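Local coordinates for HD domain protein (Enterococcus faecalis, PDB 4LRL) that probably hydrolyses deoxynucleoside triphosphates such as dGTP at a metal-binding HD-domain site, under allosteric control by bound nucleotides, at residues Gly310-Leu314 with Gln315-Lys319; Asp337-Leu340 with Gly341-Lys345. One frame throughout, in Å; residues are numbered along the deposited sequence.

Contact 1 (Gly310-Leu314 with Gln315-Lys319); sequences GDFTL and QEYLK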
# COMPACT_ATOMS: atom_id res chain seq x y z
N GLY C 310 -45.04 -4.35 17.38
CA GLY C 310 -44.53 -5.70 17.62
C GLY C 310 -45.23 -6.75 16.77
O GLY C 310 -45.44 -7.89 17.21
N ASP C 311 -45.59 -6.37 15.55
CA ASP C 311 -46.34 -7.23 14.65
C ASP C 311 -46.00 -6.83 13.21
O ASP C 311 -46.64 -5.94 12.64
CB ASP C 311 -47.84 -7.10 14.92
CG ASP C 311 -48.68 -8.15 14.21
OD1 ASP C 311 -48.16 -8.89 13.35
OD2 ASP C 311 -49.89 -8.25 14.52
N PHE C 312 -44.99 -7.47 12.65
CA PHE C 312 -44.57 -7.17 11.28
C PHE C 312 -44.51 -8.41 10.39
O PHE C 312 -44.35 -9.53 10.86
CB PHE C 312 -43.22 -6.43 11.27
CG PHE C 312 -42.07 -7.27 11.76
CD1 PHE C 312 -41.30 -8.01 10.86
CD2 PHE C 312 -41.74 -7.29 13.12
CE1 PHE C 312 -40.23 -8.78 11.31
CE2 PHE C 312 -40.67 -8.05 13.57
CZ PHE C 312 -39.91 -8.80 12.66
N THR C 313 -44.64 -8.18 9.08
CA THR C 313 -44.48 -9.23 8.09
C THR C 313 -43.11 -9.11 7.43
O THR C 313 -42.41 -8.09 7.60
CB THR C 313 -45.58 -9.17 7.02
OG1 THR C 313 -45.53 -7.91 6.35
CG2 THR C 313 -46.96 -9.36 7.65
N LEU C 314 -42.72 -10.15 6.71
CA LEU C 314 -41.47 -10.14 5.97
C LEU C 314 -41.40 -8.93 5.03
O LEU C 314 -40.41 -8.19 5.05
CB LEU C 314 -41.29 -11.45 5.19
CG LEU C 314 -40.00 -11.59 4.37
CD1 LEU C 314 -38.74 -11.23 5.18
CD2 LEU C 314 -39.88 -12.99 3.79
N GLN C 315 -42.46 -8.73 4.25
CA GLN C 315 -42.55 -7.62 3.29
C GLN C 315 -42.37 -6.23 3.91
O GLN C 315 -41.79 -5.35 3.28
CB GLN C 315 -43.87 -7.68 2.50
CG GLN C 315 -44.05 -8.92 1.65
CD GLN C 315 -43.09 -8.99 0.46
OE1 GLN C 315 -42.22 -8.13 0.29
NE2 GLN C 315 -43.26 -10.01 -0.38
N GLU C 316 -42.88 -6.06 5.13
CA GLU C 316 -42.73 -4.81 5.86
C GLU C 316 -41.29 -4.61 6.32
O GLU C 316 -40.78 -3.48 6.34
CB GLU C 316 -43.68 -4.77 7.06
CG GLU C 316 -45.10 -4.33 6.68
CD GLU C 316 -46.15 -4.79 7.66
OE1 GLU C 316 -45.80 -5.48 8.65
OE2 GLU C 316 -47.34 -4.47 7.45
N TYR C 317 -40.65 -5.71 6.69
CA TYR C 317 -39.25 -5.67 7.11
C TYR C 317 -38.33 -5.31 5.94
O TYR C 317 -37.47 -4.45 6.07
CB TYR C 317 -38.85 -7.01 7.72
CG TYR C 317 -37.43 -7.06 8.24
CD1 TYR C 317 -37.12 -6.65 9.54
CD2 TYR C 317 -36.39 -7.55 7.44
CE1 TYR C 317 -35.82 -6.71 10.01
CE2 TYR C 317 -35.09 -7.63 7.91
CZ TYR C 317 -34.81 -7.21 9.19
OH TYR C 317 -33.51 -7.30 9.64
N LEU C 318 -38.55 -5.98 4.80
CA LEU C 318 -37.74 -5.81 3.59
C LEU C 318 -37.73 -4.38 3.03
O LEU C 318 -36.85 -4.02 2.25
CB LEU C 318 -38.19 -6.78 2.51
CG LEU C 318 -37.89 -8.27 2.72
CD1 LEU C 318 -38.68 -9.11 1.73
CD2 LEU C 318 -36.40 -8.57 2.61
N LYS C 319 -38.71 -3.58 3.44
CA LYS C 319 -38.82 -2.21 2.97
C LYS C 319 -37.87 -1.32 3.73
O LYS C 319 -37.66 -0.16 3.35
CB LYS C 319 -40.25 -1.69 3.15
CG LYS C 319 -41.24 -2.15 2.09
CD LYS C 319 -42.64 -1.71 2.45
CE LYS C 319 -43.65 -2.05 1.36
NZ LYS C 319 -45.04 -2.01 1.90
O HOH W 1 -47.90 -6.46 9.95

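Contact 2 (Asp337-Leu340 with Gly341-Lys345); sequences DSIL and GDLAK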
# COMPACT_ATOMS: atom_id res chain seq x y z
N ASP C 337 -41.84 16.65 21.29
CA ASP C 337 -41.32 16.01 22.47
C ASP C 337 -39.86 16.43 22.53
O ASP C 337 -39.13 16.30 21.55
CB ASP C 337 -41.43 14.49 22.38
CG ASP C 337 -40.78 13.79 23.57
OD1 ASP C 337 -41.27 13.97 24.71
OD2 ASP C 337 -39.77 13.08 23.36
N SER C 338 -39.45 16.94 23.68
CA SER C 338 -38.11 17.46 23.87
C SER C 338 -37.03 16.39 23.64
O SER C 338 -36.08 16.60 22.89
CB SER C 338 -38.00 18.09 25.27
OG SER C 338 -36.65 18.33 25.64
N ILE C 339 -37.21 15.25 24.29
CA ILE C 339 -36.26 14.15 24.24
C ILE C 339 -36.08 13.59 22.82
O ILE C 339 -34.95 13.41 22.36
CB ILE C 339 -36.64 13.05 25.26
CG1 ILE C 339 -36.44 13.56 26.69
CG2 ILE C 339 -35.85 11.75 25.01
CD1 ILE C 339 -37.10 12.71 27.77
N LEU C 340 -37.20 13.32 22.14
CA LEU C 340 -37.14 12.75 20.79
C LEU C 340 -36.49 13.72 19.81
O LEU C 340 -35.56 13.35 19.08
CB LEU C 340 -38.53 12.31 20.29
CG LEU C 340 -38.49 11.53 18.97
CD1 LEU C 340 -38.19 10.05 19.21
CD2 LEU C 340 -39.77 11.70 18.17
N GLY C 341 -36.98 14.96 19.79
CA GLY C 341 -36.45 16.01 18.92
C GLY C 341 -34.94 16.15 19.05
O GLY C 341 -34.23 16.18 18.05
N ASP C 342 -34.46 16.21 20.29
CA ASP C 342 -33.04 16.37 20.57
C ASP C 342 -32.20 15.15 20.19
O ASP C 342 -31.09 15.31 19.67
CB ASP C 342 -32.85 16.69 22.05
CG ASP C 342 -31.40 17.00 22.39
OD1 ASP C 342 -30.87 18.01 21.89
OD2 ASP C 342 -30.81 16.23 23.17
N LEU C 343 -32.70 13.95 20.47
CA LEU C 343 -31.98 12.71 20.13
C LEU C 343 -31.87 12.57 18.61
O LEU C 343 -30.82 12.20 18.08
CB LEU C 343 -32.66 11.47 20.73
CG LEU C 343 -32.66 11.29 22.26
CD1 LEU C 343 -33.47 10.05 22.68
CD2 LEU C 343 -31.24 11.20 22.82
N ALA C 344 -32.95 12.88 17.92
CA ALA C 344 -32.94 12.89 16.46
C ALA C 344 -31.87 13.86 15.95
O ALA C 344 -31.11 13.50 15.05
CB ALA C 344 -34.31 13.25 15.92
N LYS C 345 -31.81 15.05 16.54
CA LYS C 345 -30.79 16.04 16.18
C LYS C 345 -29.38 15.51 16.49
O LYS C 345 -28.47 15.63 15.67
CB LYS C 345 -31.04 17.40 16.86
CG LYS C 345 -30.17 18.51 16.30
CD LYS C 345 -30.75 19.91 16.56
CE LYS C 345 -30.16 20.94 15.56
NZ LYS C 345 -30.74 22.33 15.66

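Contact 1 (Gly310-Leu314 with Gln315-Lys319)
Thr313 and Glu316 face each other across the first turn of helix 314-318 and form a capping box. Glu316 OE1 takes the backbone N-H of Thr313 at 3.0 Å, with the donor standing above the carboxylate plane, 39° out of it. The return bond, from Glu316 N to Thr313 OG1, is weak at 3.5 Å. The two side chains cross at a slant, with Glu316 CD 3.4 Å from Thr313 OG1. Thr313 OG1 sits between its own N and carbonyl carbon (chi1 60°), which brings it round to face Glu316 N. A water bridges the carboxylate and the incoming loop, donating to Glu316 OE1 at 2.7 Å and to Asp311 O. Phe312 and Tyr317 run alongside each other and meet obliquely, with Phe312 CD1 4.1 Å from Tyr317 CB. Further round the helix, Leu314 and Leu318 cross one another with Leu314 CG 3.9 Å from Leu318 CD1. Tyr317 N donates to Thr313 O and Leu318 N to Leu314 O, starting the helical bonding. Just upstream, Gly310 ends helix 305-308 in a Schellman motif, and Phe312 stacks on Phe307 of that helix. Leu314 and Leu318 both rest on Ile160 of helix 153-162, while Tyr317 packs on Ile156 and its OH bonds Gly137 O.

Contact 2 (Asp337-Leu340 with Gly341-Lys345)
Asp337 and Gly341 meet in the opening turn of helix 338-348, where Asp337 is the N-cap. Its side chain makes the capping bond: OD2 accepts from Leu340 N at 2.9 Å, on the anti side of the carboxylate and 33° out of its plane. The cap has a second tie, since OD1 forms a salt bridge with Arg285 of helix 270-291, which fixes the carboxylate between the helix end and that neighbour. Backbone bonding then runs from residue i+4 to residue i. Gly341 N reaches Asp337 O at 3.1 Å, Asp342 N reaches Ser338 O, Leu343 N reaches Ile339 O, and Ala344 N gives Leu340 O a bond of 2.9 Å. Among charged groups, Asp342 OD2 is held by Arg346 NH1 in a salt bridge and by a hydrogen bond with Tyr385 OH. Apolar contact joins the helix to several neighbours. Leu340 packs on Leu282 of helix 270-291 and, with Ala344, on Trp332 of helix 322-332. Ile339 and Leu343, one turn apart, head in the same direction, against Tyr384 and Tyr385 of helix 382-385 respectively. Between Ile339 and Leu343 the touch is made by single methyls, Ile339 CG2 lying 3.7 Å from Leu343 CD1, while Leu343 CG comes within a tight 3.1 Å of Ile339 O.

Both contacts are helix starts within the HD associated region, and they follow in series along the chain with helix 322-332 between them. Their centres lie 26 Å apart and their nearest atoms about 16 Å, so neither touches the other. Contact 1 is the one closer to the metal site: the side chain of Tyr317 is about 13 Å from the bound nickel ion and about 10 Å from that of Asp135, one of its ligands. The Tyr317 side chain is also about 8 Å from that of Arg87, which binds dATP in another structure of this protein. Contact 2 is remote from the metal and nucleotide sites, though a malonate ion, probably from the crystallisation liquor, sits about 4 Å from the Asp342 side chain.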